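PDB 2I44: serine-threonine phosphatase 2C from Toxoplasma gondii, which probably removes phosphate groups from serine and threonine residues of proteins, as a metal-dependent phosphatase of the PP2C family, and here carries bound calcium ions. Local coordinates for residues L109-A112 against V113-Y117; F208-G211 against G212-F216. All blocks are in the same frame, centred on the assembly; numbering follows the deposited sequence.

Overall arrangement
Both contacts are local, each made within one continuous run of chain, and they follow one another in the sequence. Contact 1 lies within helix 98-130, which packs on strands 137-146 and 149-155 of one of the two antiparallel sheets of the PP2C fold. Contact 2 sits further out, about 26 Å from the centre of the chain against about 14 Å for contact 1, where strand 208-210 turns into helix 214-219. Their centres are about 30 Å apart, and their nearest atoms about 16 Å. Neither contact includes a ligand of the two calcium ions, one held by Asp60 and Gly61, the other by Asp60, Asp266 and Asp311, with Asp60 shared.

Contact 1: L109-A112 against V113-Y117; sequences LDQA and VDDMY
Gln111 and Asp115 meet one helical turn apart, and the amide of Gln111 can be followed outward to its partner. From CB the chain runs to CG, anti to the backbone N, and then bends at chi2 (63°), which carries the amide along the helix toward the next turn. CD comes within 4.0 Å of Asp115 OD1, and the tip makes the bond: Gln111 NE2 donates to Asp115 OD1 at 2.8 Å. The acceptor lies almost in the amide plane, yet it is met from above the carboxylate plane, 42° out of it, and the N-H...O angle of 136° is well bent. Gln111 NE2 also donates to a water at 2.7 Å, which in turn gives Asp114 OD2 a weak bond.

Beneath this pair runs the alpha-helical i to i+4 ladder of helix 98-130. Asp115 N bonds to Gln111 O at 2.9 Å, so this residue pair is joined through backbone and side chains alike. Val113 N to Leu109 O and Met116 N to Ala112 O continue the pattern. The helix is amphipathic here: Leu109 and Val113 rest on Ala151 of the sheet, Met116, a selenomethionine, touches Thr142, and Gln111, Ala112 and Asp115 border Ala84 of helix 83-92.

Val113 CG2, beside its own backbone N, comes to 3.2 Å from Leu109 O. The other oxygen of Asp115, OD2, is hydrogen-bonded to Ser82 OG, and Asp114 OD2 forms a salt bridge with Lys118 NZ.

Contact 2: F208-G211 against G212-F216; sequences FIRG and GDFSF
Between Arg210 and Phe214 the backbone leaves strand 208-210 through a type I beta turn from Gly211 to Phe214, closed by a hydrogen bond from Phe214 N to Gly211 O at 3.3 Å. The N-H points well at the oxygen, but the donor stands above the carbonyl plane rather than within it. Phe214, the last residue of the turn, is also the first of helix 214-219, so the contact joins the end of a strand to the start of a helix, and the turn brings the Phe214 side chain against that of Arg210, the residue before the turn.

Arg210 reaches over one face of the Phe214 ring along most of its length. Its CG meets Phe214 CB at 3.3 Å, and CD follows at 3.4 Å from the ring atom CD2. NE then lies over the same face, offset toward the rim. The chain is extended through chi2 and bends at chi3 (-66°), which lays the guanidinium down on the ring. The two planes are only 11° apart and their centres 4.0 Å, the evidence for a stack; Phe214 CE2 sits 3.5 Å above the guanidinium plane, over its centre. On the ring side, Arg210 CZ is 31° off the normal, so the cation-pi contact is off-centre.

Beyond the pair, Phe214 touches Pro224, and the side chain of Arg210 touches Ser196 and Glu198 of strand 196-198. Asp213 points its carboxylate to Arg217, with which OD2 forms a salt bridge.

Because the guanidinium lies flat, its N-H groups are directed roughly parallel to the ring instead of into it. The contact therefore combines dispersion and probably cation-pi attraction, and the guanidinium could form hydrogen bonds at its edge without giving up the stack.

Contact 1: L109-A112 against V113-Y117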
ATOM      1  N   LEU A 109      -8.819  -0.050  15.426  1.00 22.36           N
ATOM      2  CA  LEU A 109      -7.889   0.291  14.355  1.00 21.94           C
ATOM      3  C   LEU A 109      -8.287  -0.423  13.067  1.00 21.90           C
ATOM      4  O   LEU A 109      -8.228   0.156  11.988  1.00 23.32           O
ATOM      5  CB  LEU A 109      -6.457  -0.099  14.737  1.00 21.12           C
ATOM      6  CG  LEU A 109      -5.798   0.678  15.877  1.00 23.17           C
ATOM      7  CD1 LEU A 109      -4.408   0.101  16.162  1.00 24.53           C
ATOM      8  CD2 LEU A 109      -5.701   2.146  15.494  1.00 20.26           C
ATOM      9  N   ASP A 110      -8.686  -1.684  13.188  1.00 21.33           N
ATOM     10  CA  ASP A 110      -9.104  -2.473  12.039  1.00 21.44           C
ATOM     11  C   ASP A 110     -10.263  -1.759  11.356  1.00 21.80           C
ATOM     12  O   ASP A 110     -10.218  -1.462  10.156  1.00 19.05           O
ATOM     13  CB  ASP A 110      -9.537  -3.879  12.498  1.00 24.85           C
ATOM     14  CG  ASP A 110     -10.158  -4.710  11.377  1.00 28.56           C
ATOM     15  OD1 ASP A 110     -11.227  -4.323  10.860  1.00 33.16           O
ATOM     16  OD2 ASP A 110      -9.584  -5.761  11.016  1.00 30.66           O
ATOM     17  N   GLN A 111     -11.298  -1.472  12.136  1.00 20.09           N
ATOM     18  CA  GLN A 111     -12.483  -0.799  11.623  1.00 20.30           C
ATOM     19  C   GLN A 111     -12.182   0.564  10.998  1.00 18.71           C
ATOM     20  O   GLN A 111     -12.762   0.926   9.974  1.00 19.35           O
ATOM     21  CB  GLN A 111     -13.511  -0.631  12.749  1.00 21.35           C
ATOM     22  CG  GLN A 111     -14.809   0.013  12.311  1.00 22.67           C
ATOM     23  CD  GLN A 111     -15.553  -0.827  11.292  1.00 24.66           C
ATOM     24  OE1 GLN A 111     -15.863  -1.996  11.543  1.00 28.78           O
ATOM     25  NE2 GLN A 111     -15.845  -0.239  10.138  1.00 24.49           N
ATOM     26  N   ALA A 112     -11.282   1.324  11.612  1.00 19.35           N
ATOM     27  CA  ALA A 112     -10.939   2.642  11.084  1.00 17.68           C
ATOM     28  C   ALA A 112     -10.247   2.533   9.724  1.00 17.34           C
ATOM     29  O   ALA A 112     -10.511   3.321   8.816  1.00 16.62           O
ATOM     30  CB  ALA A 112     -10.037   3.389  12.071  1.00 19.61           C
ATOM     31  N   VAL A 113      -9.346   1.568   9.591  1.00 15.40           N
ATOM     32  CA  VAL A 113      -8.630   1.382   8.333  1.00 16.22           C
ATOM     33  C   VAL A 113      -9.635   0.953   7.274  1.00 15.58           C
ATOM     34  O   VAL A 113      -9.574   1.392   6.131  1.00 16.07           O
ATOM     35  CB  VAL A 113      -7.513   0.323   8.484  1.00 15.48           C
ATOM     36  CG1 VAL A 113      -6.899  -0.012   7.127  1.00 13.16           C
ATOM     37  CG2 VAL A 113      -6.435   0.856   9.416  1.00 16.31           C
ATOM     38  N   ASP A 114     -10.578   0.110   7.670  1.00 16.95           N
ATOM     39  CA  ASP A 114     -11.594  -0.350   6.741  1.00 19.65           C
ATOM     40  C   ASP A 114     -12.404   0.844   6.241  1.00 17.86           C
ATOM     41  O   ASP A 114     -12.666   0.972   5.041  1.00 15.48           O
ATOM     42  CB  ASP A 114     -12.524  -1.360   7.414  1.00 20.59           C
ATOM     43  CG  ASP A 114     -13.308  -2.174   6.406  1.00 25.70           C
ATOM     44  OD1 ASP A 114     -12.693  -3.039   5.752  1.00 26.81           O
ATOM     45  OD2 ASP A 114     -14.526  -1.942   6.252  1.00 25.36           O
ATOM     46  N   ASP A 115     -12.802   1.713   7.168  1.00 18.14           N
ATOM     47  CA  ASP A 115     -13.577   2.905   6.828  1.00 18.01           C
ATOM     48  C   ASP A 115     -12.779   3.813   5.904  1.00 16.93           C
ATOM     49  O   ASP A 115     -13.318   4.380   4.955  1.00 15.36           O
ATOM     50  CB  ASP A 115     -13.945   3.685   8.090  1.00 21.23           C
ATOM     51  CG  ASP A 115     -15.069   3.038   8.865  1.00 24.68           C
ATOM     52  OD1 ASP A 115     -15.560   1.980   8.423  1.00 26.79           O
ATOM     53  OD2 ASP A 115     -15.464   3.589   9.920  1.00 29.02           O
HETATM   54  N   MSE A 116     -11.492   3.952   6.198  1.00 17.37           N
HETATM   55  CA  MSE A 116     -10.614   4.790   5.390  1.00 18.75           C
HETATM   56  C   MSE A 116     -10.599   4.349   3.927  1.00 18.47           C
HETATM   57  O   MSE A 116     -10.797   5.156   3.016  1.00 16.40           O
HETATM   58  CB  MSE A 116      -9.188   4.741   5.943  1.00 21.27           C
HETATM   59  CG  MSE A 116      -8.165   5.474   5.081  1.00 24.51           C
HETATM   60 SE   MSE A 116      -6.321   5.241   5.697  1.00 37.76          SE
HETATM   61  CE  MSE A 116      -5.923   3.583   4.803  1.00 29.09           C
ATOM     62  N   TYR A 117     -10.365   3.059   3.712  1.00 16.98           N
ATOM     63  CA  TYR A 117     -10.312   2.519   2.362  1.00 17.70           C
ATOM     64  C   TYR A 117     -11.589   2.766   1.575  1.00 17.33           C
ATOM     65  O   TYR A 117     -11.556   3.356   0.500  1.00 15.43           O
ATOM     66  CB  TYR A 117     -10.002   1.020   2.407  1.00 18.03           C
ATOM     67  CG  TYR A 117      -8.517   0.730   2.364  1.00 17.78           C
ATOM     68  CD1 TYR A 117      -7.829   0.692   1.148  1.00 16.81           C
ATOM     69  CD2 TYR A 117      -7.783   0.564   3.542  1.00 17.45           C
ATOM     70  CE1 TYR A 117      -6.445   0.496   1.109  1.00 17.77           C
ATOM     71  CE2 TYR A 117      -6.400   0.372   3.511  1.00 17.19           C
ATOM     72  CZ  TYR A 117      -5.738   0.339   2.291  1.00 17.68           C
ATOM     73  OH  TYR A 117      -4.376   0.132   2.259  1.00 14.94           O
TER
HETATM   74  O   HOH W   1     -17.201  -1.608   8.242  1.00 35.94           O

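Contact 2: F208-G211 against G212-F216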
ATOM      1  N   PHE A 208      -5.793 -11.281 -16.211  1.00 14.02           N
ATOM      2  CA  PHE A 208      -6.346  -9.937 -16.081  1.00 14.36           C
ATOM      3  C   PHE A 208      -7.807  -9.967 -15.664  1.00 14.10           C
ATOM      4  O   PHE A 208      -8.513 -10.932 -15.951  1.00 12.41           O
ATOM      5  CB  PHE A 208      -6.295  -9.206 -17.430  1.00 17.90           C
ATOM      6  CG  PHE A 208      -4.909  -9.009 -17.985  1.00 21.84           C
ATOM      7  CD1 PHE A 208      -4.197  -7.842 -17.713  1.00 21.74           C
ATOM      8  CD2 PHE A 208      -4.325  -9.978 -18.800  1.00 22.59           C
ATOM      9  CE1 PHE A 208      -2.921  -7.642 -18.249  1.00 22.61           C
ATOM     10  CE2 PHE A 208      -3.053  -9.788 -19.337  1.00 23.00           C
ATOM     11  CZ  PHE A 208      -2.349  -8.618 -19.061  1.00 22.74           C
ATOM     12  N   ILE A 209      -8.249  -8.917 -14.973  1.00 13.04           N
ATOM     13  CA  ILE A 209      -9.654  -8.793 -14.627  1.00 12.55           C
ATOM     14  C   ILE A 209     -10.165  -7.941 -15.779  1.00 13.81           C
ATOM     15  O   ILE A 209      -9.607  -6.884 -16.071  1.00 16.27           O
ATOM     16  CB  ILE A 209      -9.913  -8.050 -13.280  1.00 13.60           C
ATOM     17  CG1 ILE A 209     -11.413  -7.707 -13.177  1.00 13.13           C
ATOM     18  CG2 ILE A 209      -9.052  -6.798 -13.170  1.00 10.90           C
ATOM     19  CD1 ILE A 209     -11.883  -7.231 -11.781  1.00 12.30           C
ATOM     20  N   ARG A 210     -11.203  -8.409 -16.453  1.00 14.20           N
ATOM     21  CA  ARG A 210     -11.755  -7.688 -17.587  1.00 15.94           C
ATOM     22  C   ARG A 210     -13.233  -7.385 -17.383  1.00 17.01           C
ATOM     23  O   ARG A 210     -14.001  -8.260 -16.985  1.00 17.35           O
ATOM     24  CB  ARG A 210     -11.556  -8.519 -18.855  1.00 15.91           C
ATOM     25  CG  ARG A 210     -12.200  -7.931 -20.089  1.00 19.20           C
ATOM     26  CD  ARG A 210     -11.964  -8.810 -21.305  1.00 19.87           C
ATOM     27  NE  ARG A 210     -10.558  -8.863 -21.699  1.00 19.21           N
ATOM     28  CZ  ARG A 210     -10.105  -9.533 -22.754  1.00 20.20           C
ATOM     29  NH1 ARG A 210     -10.949 -10.211 -23.520  1.00 15.38           N
ATOM     30  NH2 ARG A 210      -8.810  -9.526 -23.045  1.00 21.99           N
ATOM     31  N   GLY A 211     -13.623  -6.144 -17.661  1.00 16.79           N
ATOM     32  CA  GLY A 211     -15.016  -5.748 -17.505  1.00 17.16           C
ATOM     33  C   GLY A 211     -15.958  -6.448 -18.472  1.00 17.14           C
ATOM     34  O   GLY A 211     -15.532  -6.972 -19.503  1.00 17.08           O
ATOM     35  N   GLY A 212     -17.245  -6.453 -18.141  1.00 18.30           N
ATOM     36  CA  GLY A 212     -18.229  -7.098 -18.995  1.00 18.64           C
ATOM     37  C   GLY A 212     -18.481  -6.357 -20.293  1.00 20.34           C
ATOM     38  O   GLY A 212     -19.007  -6.926 -21.252  1.00 19.86           O
ATOM     39  N   ASP A 213     -18.103  -5.083 -20.329  1.00 19.60           N
ATOM     40  CA  ASP A 213     -18.304  -4.258 -21.513  1.00 18.01           C
ATOM     41  C   ASP A 213     -17.033  -4.133 -22.351  1.00 17.56           C
ATOM     42  O   ASP A 213     -17.009  -3.421 -23.356  1.00 14.90           O
ATOM     43  CB  ASP A 213     -18.776  -2.870 -21.086  1.00 19.88           C
ATOM     44  CG  ASP A 213     -17.773  -2.165 -20.194  1.00 21.06           C
ATOM     45  OD1 ASP A 213     -16.849  -2.839 -19.694  1.00 20.28           O
ATOM     46  OD2 ASP A 213     -17.909  -0.943 -19.987  1.00 20.16           O
ATOM     47  N   PHE A 214     -15.986  -4.845 -21.946  1.00 17.30           N
ATOM     48  CA  PHE A 214     -14.707  -4.787 -22.649  1.00 17.51           C
ATOM     49  C   PHE A 214     -14.809  -5.042 -24.140  1.00 17.45           C
ATOM     50  O   PHE A 214     -14.326  -4.253 -24.952  1.00 15.46           O
ATOM     51  CB  PHE A 214     -13.728  -5.800 -22.059  1.00 18.52           C
ATOM     52  CG  PHE A 214     -12.351  -5.732 -22.658  1.00 18.03           C
ATOM     53  CD1 PHE A 214     -11.384  -4.890 -22.117  1.00 18.24           C
ATOM     54  CD2 PHE A 214     -12.023  -6.506 -23.766  1.00 17.52           C
ATOM     55  CE1 PHE A 214     -10.104  -4.821 -22.673  1.00 17.89           C
ATOM     56  CE2 PHE A 214     -10.749  -6.443 -24.330  1.00 17.39           C
ATOM     57  CZ  PHE A 214      -9.788  -5.599 -23.779  1.00 17.96           C
ATOM     58  N   SER A 215     -15.433  -6.156 -24.498  1.00 19.24           N
ATOM     59  CA  SER A 215     -15.562  -6.522 -25.900  1.00 22.41           C
ATOM     60  C   SER A 215     -16.311  -5.468 -26.706  1.00 21.85           C
ATOM     61  O   SER A 215     -15.877  -5.077 -27.785  1.00 20.93           O
ATOM     62  CB  SER A 215     -16.263  -7.878 -26.026  1.00 24.21           C
ATOM     63  OG  SER A 215     -16.115  -8.391 -27.339  1.00 27.04           O
ATOM     64  N   PHE A 216     -17.436  -4.999 -26.184  1.00 23.95           N
ATOM     65  CA  PHE A 216     -18.199  -3.989 -26.903  1.00 26.12           C
ATOM     66  C   PHE A 216     -17.429  -2.685 -27.055  1.00 25.85           C
ATOM     67  O   PHE A 216     -17.443  -2.072 -28.124  1.00 26.01           O
ATOM     68  CB  PHE A 216     -19.550  -3.744 -26.222  1.00 27.77           C
ATOM     69  CG  PHE A 216     -20.590  -4.773 -26.573  1.00 33.78           C
ATOM     70  CD1 PHE A 216     -20.866  -5.069 -27.909  1.00 35.37           C
ATOM     71  CD2 PHE A 216     -21.302  -5.437 -25.576  1.00 34.74           C
ATOM     72  CE1 PHE A 216     -21.838  -6.014 -28.251  1.00 35.44           C
ATOM     73  CE2 PHE A 216     -22.278  -6.384 -25.904  1.00 35.39           C
ATOM     74  CZ  PHE A 216     -22.546  -6.671 -27.245  1.00 36.11           C
TER